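Local coordinates for 2S Albumin protein (Dolichos, PDB 6IX1), which is a seed protein with the four-bladed hemopexin-type beta-propeller fold, whose exact biological role is not firmly established, at residues Y17-N22 and S47-L52; A73-G78 and A82-A87. All coordinates share one frame; numbering follows the deposited sequence.

Interaction 1. Residues Y17-N22 and S47-L52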
ATOM      1  N   TYR A  17       1.395   7.823   3.662  1.00  6.28           N
ATOM      2  CA  TYR A  17       1.385   7.166   4.964  1.00  5.90           C
ATOM      3  C   TYR A  17       2.128   5.835   4.875  1.00  6.31           C
ATOM      4  O   TYR A  17       1.840   5.042   3.975  1.00  7.03           O
ATOM      5  CB  TYR A  17      -0.055   6.908   5.415  1.00  6.81           C
ATOM      6  CG  TYR A  17      -0.868   8.136   5.741  1.00  7.72           C
ATOM      7  CD1 TYR A  17      -1.536   8.779   4.740  1.00  8.50           C
ATOM      8  CD2 TYR A  17      -0.936   8.695   7.014  1.00  8.12           C
ATOM      9  CE1 TYR A  17      -2.280   9.922   4.952  1.00 10.01           C
ATOM     10  CE2 TYR A  17      -1.705   9.830   7.247  1.00 10.48           C
ATOM     11  CZ  TYR A  17      -2.352  10.480   6.195  1.00  9.68           C
ATOM     12  OH  TYR A  17      -3.090  11.625   6.342  1.00 11.90           O
ATOM     13  N   PHE A  18       3.070   5.626   5.762  1.00  6.36           N
ATOM     14  CA  PHE A  18       3.824   4.382   5.886  1.00  6.56           C
ATOM     15  C   PHE A  18       3.531   3.746   7.227  1.00  6.23           C
ATOM     16  O   PHE A  18       3.687   4.422   8.241  1.00  7.32           O
ATOM     17  CB  PHE A  18       5.335   4.567   5.789  1.00  7.36           C
ATOM     18  CG  PHE A  18       5.878   5.047   4.474  1.00  7.61           C
ATOM     19  CD1 PHE A  18       5.559   4.432   3.324  1.00  7.01           C
ATOM     20  CD2 PHE A  18       6.781   6.080   4.389  1.00  7.46           C
ATOM     21  CE1 PHE A  18       6.092   4.821   2.121  1.00  8.02           C
ATOM     22  CE2 PHE A  18       7.371   6.437   3.208  1.00  8.32           C
ATOM     23  CZ  PHE A  18       7.013   5.806   2.052  1.00  8.58           C
ATOM     24  N   PHE A  19       3.159   2.463   7.186  1.00  7.42           N
ATOM     25  CA  PHE A  19       2.899   1.681   8.415  1.00  6.99           C
ATOM     26  C   PHE A  19       4.021   0.688   8.665  1.00  7.21           C
ATOM     27  O   PHE A  19       4.498   0.010   7.731  1.00  8.43           O
ATOM     28  CB  PHE A  19       1.544   0.944   8.285  1.00  8.27           C
ATOM     29  CG  PHE A  19       0.443   1.949   8.114  1.00  6.90           C
ATOM     30  CD1 PHE A  19      -0.147   2.546   9.197  1.00  7.17           C
ATOM     31  CD2 PHE A  19       0.071   2.338   6.869  1.00  7.77           C
ATOM     32  CE1 PHE A  19      -1.089   3.549   9.026  1.00  7.26           C
ATOM     33  CE2 PHE A  19      -0.879   3.337   6.705  1.00  8.22           C
ATOM     34  CZ  PHE A  19      -1.445   3.931   7.786  1.00  8.30           C
ATOM     35  N   GLU A  20       4.476   0.647   9.917  0.50  8.72           N
ATOM     36  CA  GLU A  20       5.589  -0.188  10.391  0.50  9.51           C
ATOM     37  C   GLU A  20       5.123  -0.772  11.718  0.50  9.40           C
ATOM     38  O   GLU A  20       5.068  -0.067  12.728  0.50  9.89           O
ATOM     39  CB  GLU A  20       6.858   0.630  10.502  0.50 10.25           C
ATOM     40  CG  GLU A  20       7.088   1.474   9.274  0.50  9.44           C
ATOM     41  CD  GLU A  20       7.463   2.924   9.577  0.50  9.36           C
ATOM     42  OE1 GLU A  20       8.447   3.041   9.334  0.50  8.76           O
ATOM     43  OE2 GLU A  20       6.692   3.829  10.134  0.50 12.04           O
ATOM     44  N   CYS A  21       4.734  -2.034  11.675  1.00  9.34           N
ATOM     45  CA  CYS A  21       4.181  -2.722  12.831  1.00 10.60           C
ATOM     46  C   CYS A  21       2.951  -1.928  13.269  1.00  8.63           C
ATOM     47  O   CYS A  21       2.046  -1.676  12.488  1.00 10.95           O
ATOM     48  CB  CYS A  21       5.210  -2.994  13.922  1.00 12.65           C
ATOM     49  SG  CYS A  21       6.545  -3.957  13.233  0.50 24.96           S
ATOM     50  N   ASN A  22       2.922  -1.603  14.541  1.00  8.62           N
ATOM     51  CA  ASN A  22       1.808  -0.850  15.174  1.00  8.32           C
ATOM     52  C   ASN A  22       1.968   0.659  15.092  1.00  7.59           C
ATOM     53  O   ASN A  22       1.144   1.359  15.759  1.00  8.86           O
ATOM     54  CB  ASN A  22       1.602  -1.283  16.630  1.00  9.66           C
ATOM     55  CG  ASN A  22       2.821  -1.001  17.498  1.00  9.80           C
ATOM     56  OD1 ASN A  22       3.917  -0.792  16.992  1.00 13.22           O
ATOM     57  ND2 ASN A  22       2.672  -1.110  18.803  1.00 10.91           N
ATOM     58  N   SER A  47      -3.088   6.118  17.999  0.50 10.78           N
ATOM     59  CA  SER A  47      -3.068   7.563  18.328  0.50 10.25           C
ATOM     60  C   SER A  47      -3.511   8.391  17.125  0.50 12.04           C
ATOM     61  O   SER A  47      -4.409   9.277  17.243  0.50 12.45           O
ATOM     62  CB  SER A  47      -1.671   7.934  18.771  0.50 12.00           C
ATOM     63  OG  SER A  47      -1.540   9.342  18.942  0.50 12.11           O
ATOM     64  N   GLY A  48      -2.891   8.146  15.979  1.00 11.31           N
ATOM     65  CA  GLY A  48      -3.176   8.905  14.745  1.00 11.23           C
ATOM     66  C   GLY A  48      -4.593   8.732  14.303  1.00 11.76           C
ATOM     67  O   GLY A  48      -5.115   9.675  13.673  1.00 13.89           O
ATOM     68  N   PHE A  49      -5.117   7.531  14.506  1.00 13.76           N
ATOM     69  CA  PHE A  49      -6.445   7.097  14.006  1.00 12.92           C
ATOM     70  C   PHE A  49      -7.226   6.501  15.147  1.00 12.58           C
ATOM     71  O   PHE A  49      -7.376   5.277  15.248  1.00 14.34           O
ATOM     72  CB  PHE A  49      -6.202   6.117  12.856  1.00 15.32           C
ATOM     73  CG  PHE A  49      -5.344   6.734  11.779  1.00 17.74           C
ATOM     74  CD1 PHE A  49      -5.842   7.739  10.937  1.00 19.48           C
ATOM     75  CD2 PHE A  49      -4.036   6.371  11.682  1.00 13.60           C
ATOM     76  CE1 PHE A  49      -5.010   8.376  10.024  1.00 17.83           C
ATOM     77  CE2 PHE A  49      -3.202   6.999  10.799  1.00 14.56           C
ATOM     78  CZ  PHE A  49      -3.697   7.971   9.949  1.00 20.58           C
ATOM     79  N   PRO A  50      -7.780   7.367  16.010  1.00 15.08           N
ATOM     80  CA  PRO A  50      -8.489   6.837  17.160  1.00 13.98           C
ATOM     81  C   PRO A  50      -9.651   5.924  16.799  1.00 13.18           C
ATOM     82  O   PRO A  50     -10.012   5.064  17.610  1.00 14.84           O
ATOM     83  CB  PRO A  50      -8.907   8.058  17.953  1.00 19.41           C
ATOM     84  CG  PRO A  50      -7.897   9.104  17.596  1.00 17.74           C
ATOM     85  CD  PRO A  50      -7.516   8.823  16.157  1.00 12.74           C
ATOM     86  N   SER A  51     -10.221   6.091  15.620  1.00 12.53           N
ATOM     87  CA  SER A  51     -11.301   5.188  15.134  1.00 15.15           C
ATOM     88  C   SER A  51     -10.814   3.738  15.127  1.00 13.76           C
ATOM     89  O   SER A  51     -11.665   2.840  15.153  1.00 16.68           O
ATOM     90  CB  SER A  51     -11.841   5.622  13.785  1.00 13.84           C
ATOM     91  OG  SER A  51     -10.886   5.548  12.774  1.00 16.40           O
ATOM     92  N   LEU A  52      -9.510   3.497  15.036  1.00 13.44           N
ATOM     93  CA  LEU A  52      -8.925   2.158  14.922  1.00 13.41           C
ATOM     94  C   LEU A  52      -8.444   1.642  16.277  1.00 14.30           C
ATOM     95  O   LEU A  52      -7.948   0.520  16.370  1.00 14.91           O
ATOM     96  CB  LEU A  52      -7.772   2.222  13.919  1.00 16.02           C
ATOM     97  CG  LEU A  52      -8.153   2.677  12.520  1.00 15.29           C
ATOM     98  CD1 LEU A  52      -6.909   2.633  11.610  1.00 15.84           C
ATOM     99  CD2 LEU A  52      -9.224   1.753  12.017  1.00 19.26           C
TER
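Y17 and F49 reach each other through matching first torsions: in both, CG lies anti to the carbonyl carbon and beside the backbone N, with chi1 -68° in Y17 and -56° in F49. Since the CB of each also points toward the opposite segment, the two rings span a wide gap between backbones, whose nearest CA atoms, those of Y17 and G48, are 10.9 Å apart. The side chains cross obliquely. CE2 of Y17 comes to the rim of the F49 ring, in its plane, and lies 3.8 Å from F49 CZ; CD2 of Y17 is a little farther from the same CZ, at 4.1 Å. F19, two residues along the strand and therefore on the same side of it, adds a looser contact: its ring end swings nearer than its CB direction suggests, and F49 CE2 sits at the edge of the F19 ring, 4.4 Å from F19 CE1.

F49 is the first residue to depart from helical backbone angles after helix 45-48, so the chain inserts this ring just where the helix ends. Its backbone O takes a hydrogen bond from L52 N (2.8 Å), which closes the short 3-10 turn that follows. Y17 also stacks on F8 of the adjacent strand 6-9, and F49 meets the ring of Y24 on strand 23-28. The post-helical phenylalanine thus packs against the four-stranded sheet of residues 6-44, the first blade of the propeller. No hydrogen bond crosses between the segments; three buried aromatic rings meet through carbon atoms alone, so cohesion here probably rests on dispersion and exclusion of water.

Interaction 2. Residues A73-G78 and A82-A87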
ATOM      1  N   ALA A  73      -9.624   5.020   2.362  1.00  7.51           N
ATOM      2  CA  ALA A  73      -8.668   3.942   2.133  1.00  8.13           C
ATOM      3  C   ALA A  73      -9.212   2.652   2.743  1.00  7.94           C
ATOM      4  O   ALA A  73      -9.894   2.732   3.731  1.00  8.92           O
ATOM      5  CB  ALA A  73      -7.349   4.288   2.726  1.00  8.59           C
ATOM      6  N   TYR A  74      -8.802   1.523   2.132  1.00  8.09           N
ATOM      7  CA  TYR A  74      -8.911   0.228   2.833  1.00  7.53           C
ATOM      8  C   TYR A  74      -7.659  -0.089   3.602  1.00  8.24           C
ATOM      9  O   TYR A  74      -6.542   0.192   3.081  1.00  9.54           O
ATOM     10  CB  TYR A  74      -9.234  -0.926   1.875  1.00  8.23           C
ATOM     11  CG  TYR A  74     -10.648  -0.963   1.426  1.00  8.55           C
ATOM     12  CD1 TYR A  74     -11.609  -1.589   2.209  1.00  9.56           C
ATOM     13  CD2 TYR A  74     -11.099  -0.353   0.287  1.00  8.78           C
ATOM     14  CE1 TYR A  74     -12.953  -1.629   1.870  1.00 10.49           C
ATOM     15  CE2 TYR A  74     -12.420  -0.404  -0.086  1.00  8.81           C
ATOM     16  CZ  TYR A  74     -13.355  -1.044   0.710  1.00  9.41           C
ATOM     17  OH  TYR A  74     -14.656  -1.083   0.311  1.00 10.46           O
ATOM     18  N   VAL A  75      -7.826  -0.622   4.799  1.00  7.49           N
ATOM     19  CA  VAL A  75      -6.703  -1.143   5.580  1.00  8.34           C
ATOM     20  C   VAL A  75      -6.973  -2.571   5.980  1.00  6.79           C
ATOM     21  O   VAL A  75      -8.150  -2.996   6.002  1.00  8.54           O
ATOM     22  CB  VAL A  75      -6.509  -0.236   6.809  1.00  9.23           C
ATOM     23  CG1 VAL A  75      -6.131   1.174   6.404  1.00  9.40           C
ATOM     24  CG2 VAL A  75      -7.693  -0.147   7.765  1.00  9.93           C
ATOM     25  N   PHE A  76      -5.909  -3.301   6.207  1.00  6.60           N
ATOM     26  CA  PHE A  76      -5.918  -4.752   6.421  1.00  7.72           C
ATOM     27  C   PHE A  76      -5.027  -5.094   7.606  1.00  8.84           C
ATOM     28  O   PHE A  76      -4.041  -4.391   7.824  1.00  8.38           O
ATOM     29  CB  PHE A  76      -5.375  -5.478   5.184  1.00  9.41           C
ATOM     30  CG  PHE A  76      -6.176  -5.281   3.909  1.00  8.23           C
ATOM     31  CD1 PHE A  76      -6.103  -4.104   3.174  1.00  8.62           C
ATOM     32  CD2 PHE A  76      -7.128  -6.216   3.530  1.00  9.95           C
ATOM     33  CE1 PHE A  76      -6.901  -3.880   2.063  1.00  8.10           C
ATOM     34  CE2 PHE A  76      -7.947  -5.952   2.461  1.00  9.98           C
ATOM     35  CZ  PHE A  76      -7.836  -4.803   1.700  1.00  9.14           C
ATOM     36  N   SER A  77      -5.335  -6.173   8.293  1.00  8.26           N
ATOM     37  CA  SER A  77      -4.511  -6.765   9.349  1.00 10.14           C
ATOM     38  C   SER A  77      -4.870  -8.265   9.363  1.00  9.29           C
ATOM     39  O   SER A  77      -5.954  -8.602   9.795  1.00  9.28           O
ATOM     40  CB  SER A  77      -4.728  -6.152  10.678  1.00  9.51           C
ATOM     41  OG  SER A  77      -3.855  -6.698  11.644  1.00 11.87           O
ATOM     42  N   GLY A  78      -3.976  -9.082   8.847  1.00  9.19           N
ATOM     43  CA  GLY A  78      -4.304 -10.510   8.678  1.00 11.00           C
ATOM     44  C   GLY A  78      -5.528 -10.650   7.803  1.00  9.86           C
ATOM     45  O   GLY A  78      -5.593 -10.077   6.747  1.00  9.87           O
ATOM     46  N   ALA A  82     -10.914  -3.100   6.854  1.00  9.21           N
ATOM     47  CA  ALA A  82     -11.835  -1.996   7.128  1.00  8.71           C
ATOM     48  C   ALA A  82     -11.710  -0.938   6.048  1.00  8.89           C
ATOM     49  O   ALA A  82     -10.631  -0.737   5.537  1.00  9.41           O
ATOM     50  CB  ALA A  82     -11.587  -1.412   8.499  1.00  9.82           C
ATOM     51  N   TYR A  83     -12.807  -0.249   5.795  1.00  9.16           N
ATOM     52  CA  TYR A  83     -12.826   0.972   4.962  1.00  9.97           C
ATOM     53  C   TYR A  83     -12.841   2.155   5.912  1.00  8.72           C
ATOM     54  O   TYR A  83     -13.718   2.164   6.723  1.00  9.67           O
ATOM     55  CB  TYR A  83     -14.011   1.014   4.002  1.00 10.16           C
ATOM     56  CG  TYR A  83     -13.894   1.935   2.850  1.00 10.02           C
ATOM     57  CD1 TYR A  83     -12.726   2.067   2.145  1.00 10.79           C
ATOM     58  CD2 TYR A  83     -14.980   2.595   2.371  1.00 12.33           C
ATOM     59  CE1 TYR A  83     -12.648   2.885   1.033  1.00  9.18           C
ATOM     60  CE2 TYR A  83     -14.907   3.453   1.294  1.00 13.95           C
ATOM     61  CZ  TYR A  83     -13.760   3.512   0.536  1.00 10.25           C
ATOM     62  OH  TYR A  83     -13.692   4.307  -0.572  1.00 12.55           O
ATOM     63  N   ILE A  84     -11.933   3.082   5.734  1.00  9.35           N
ATOM     64  CA  ILE A  84     -11.798   4.232   6.658  1.00  9.10           C
ATOM     65  C   ILE A  84     -11.852   5.507   5.813  1.00  8.90           C
ATOM     66  O   ILE A  84     -11.458   5.601   4.637  1.00  9.58           O
ATOM     67  CB  ILE A  84     -10.547   4.111   7.544  1.00 11.14           C
ATOM     68  CG1 ILE A  84      -9.253   4.369   6.771  1.00  9.67           C
ATOM     69  CG2 ILE A  84     -10.549   2.774   8.191  1.00 10.31           C
ATOM     70  CD1 ILE A  84      -8.024   4.480   7.627  1.00 13.18           C
ATOM     71  N   ASP A  85     -12.216   6.565   6.519  1.00  9.69           N
ATOM     72  CA  ASP A  85     -11.915   7.972   6.115  1.00  9.91           C
ATOM     73  C   ASP A  85     -10.799   8.465   7.040  1.00  9.47           C
ATOM     74  O   ASP A  85     -10.992   8.420   8.247  1.00 10.54           O
ATOM     75  CB  ASP A  85     -13.176   8.857   6.147  1.00 12.19           C
ATOM     76  CG  ASP A  85     -12.911  10.231   5.516  1.00 12.90           C
ATOM     77  OD1 ASP A  85     -11.910  10.847   5.837  1.00 12.28           O
ATOM     78  OD2 ASP A  85     -13.665  10.559   4.495  1.00 17.39           O
ATOM     79  N   TYR A  86      -9.611   8.736   6.520  1.00  9.12           N
ATOM     80  CA  TYR A  86      -8.441   9.147   7.328  1.00 10.01           C
ATOM     81  C   TYR A  86      -8.426  10.682   7.530  1.00 10.17           C
ATOM     82  O   TYR A  86      -7.515  11.169   8.256  1.00 13.74           O
ATOM     83  CB  TYR A  86      -7.134   8.564   6.790  1.00  9.68           C
ATOM     84  CG  TYR A  86      -6.872   8.872   5.350  1.00  9.44           C
ATOM     85  CD1 TYR A  86      -6.177  10.023   5.023  1.00  8.30           C
ATOM     86  CD2 TYR A  86      -7.274   8.035   4.320  1.00  8.22           C
ATOM     87  CE1 TYR A  86      -5.965  10.358   3.701  1.00  7.67           C
ATOM     88  CE2 TYR A  86      -7.081   8.362   3.003  1.00  8.00           C
ATOM     89  CZ  TYR A  86      -6.422   9.521   2.697  1.00  7.67           C
ATOM     90  OH  TYR A  86      -6.204   9.872   1.409  1.00  8.52           O
ATOM     91  N   ALA A  87      -9.345  11.447   6.937  1.00 11.58           N
ATOM     92  CA  ALA A  87      -9.656  12.852   7.355  1.00 11.04           C
ATOM     93  C   ALA A  87      -8.421  13.694   7.613  1.00 10.14           C
ATOM     94  O   ALA A  87      -8.226  14.203   8.722  1.00 10.94           O
ATOM     95  CB  ALA A  87     -10.657  12.827   8.520  1.00 13.21           C
TER
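Y74 and Y83 lay their rings against each other in an offset stack, with centroids 4.2 Å apart and planes inclined by 24°. The overlap is uneven: CD1 of Y83 stands over the centre of the Y74 ring and approaches Y74 CE2 to 3.3 Å, whereas Y74 OH lies above the Y83 ring toward its rim. Y83 has CG anti to the backbone N (chi1 -161°), while in Y74 it lies beside the N, and the two rings lean together from a non-hydrogen-bonded pair. The Y83 hydroxyl is hydrogen-bonded to T68.

The pair belongs to the antiparallel hairpin of strands 72-77 and 80-85, inner strands of the second sheet in chain order of what is, by family, a hemopexin-type beta-propeller; the 134° angle between the strand segments reflects the strong twist of such blades. Hydrogen-bonded pairs flank the tyrosines. I84 N gives its hydrogen to A73 O at 2.9 Å, and A73 N returns one to I84 O at 3.0 Å; V75 and A82 exchange an equivalent couple. On the face bearing A73, V75, A82 and I84 the groups are aliphatic. V75 and I84 cross at about a right angle, CG1 of V75 meeting CD1 of I84 at 4.0 Å, and V75 CG2 lies 4.2 Å from A82 CB. Beyond the strand, Y86 sits inside an Asx turn in which D85 OD1 accepts from A87 N, and Y86 CD2 lies 4.1 Å from A73 CB.

Overall arrangement
Both interactions are buried, but they hold different elements. Interaction 2 joins neighbouring strands within one sheet, with paired backbone hydrogen bonds and about 410 Å² buried; interaction 1 brings the chain after helix 45-48 onto strand 15-20 of the preceding sheet through side chains alone, burying only 98 Å². Their centres are about 10 Å apart and they touch directly: Y17 OH packs 3.7 Å from Y86 CD1, F49 CE1 3.9 Å from Y86 CB, and L52 CD2 4.2 Å from I84 CG2. Y86 and I84 of the hairpin thereby meet residues of 17-22 and 47-52, linking two successive sheets by apolar and aromatic contacts.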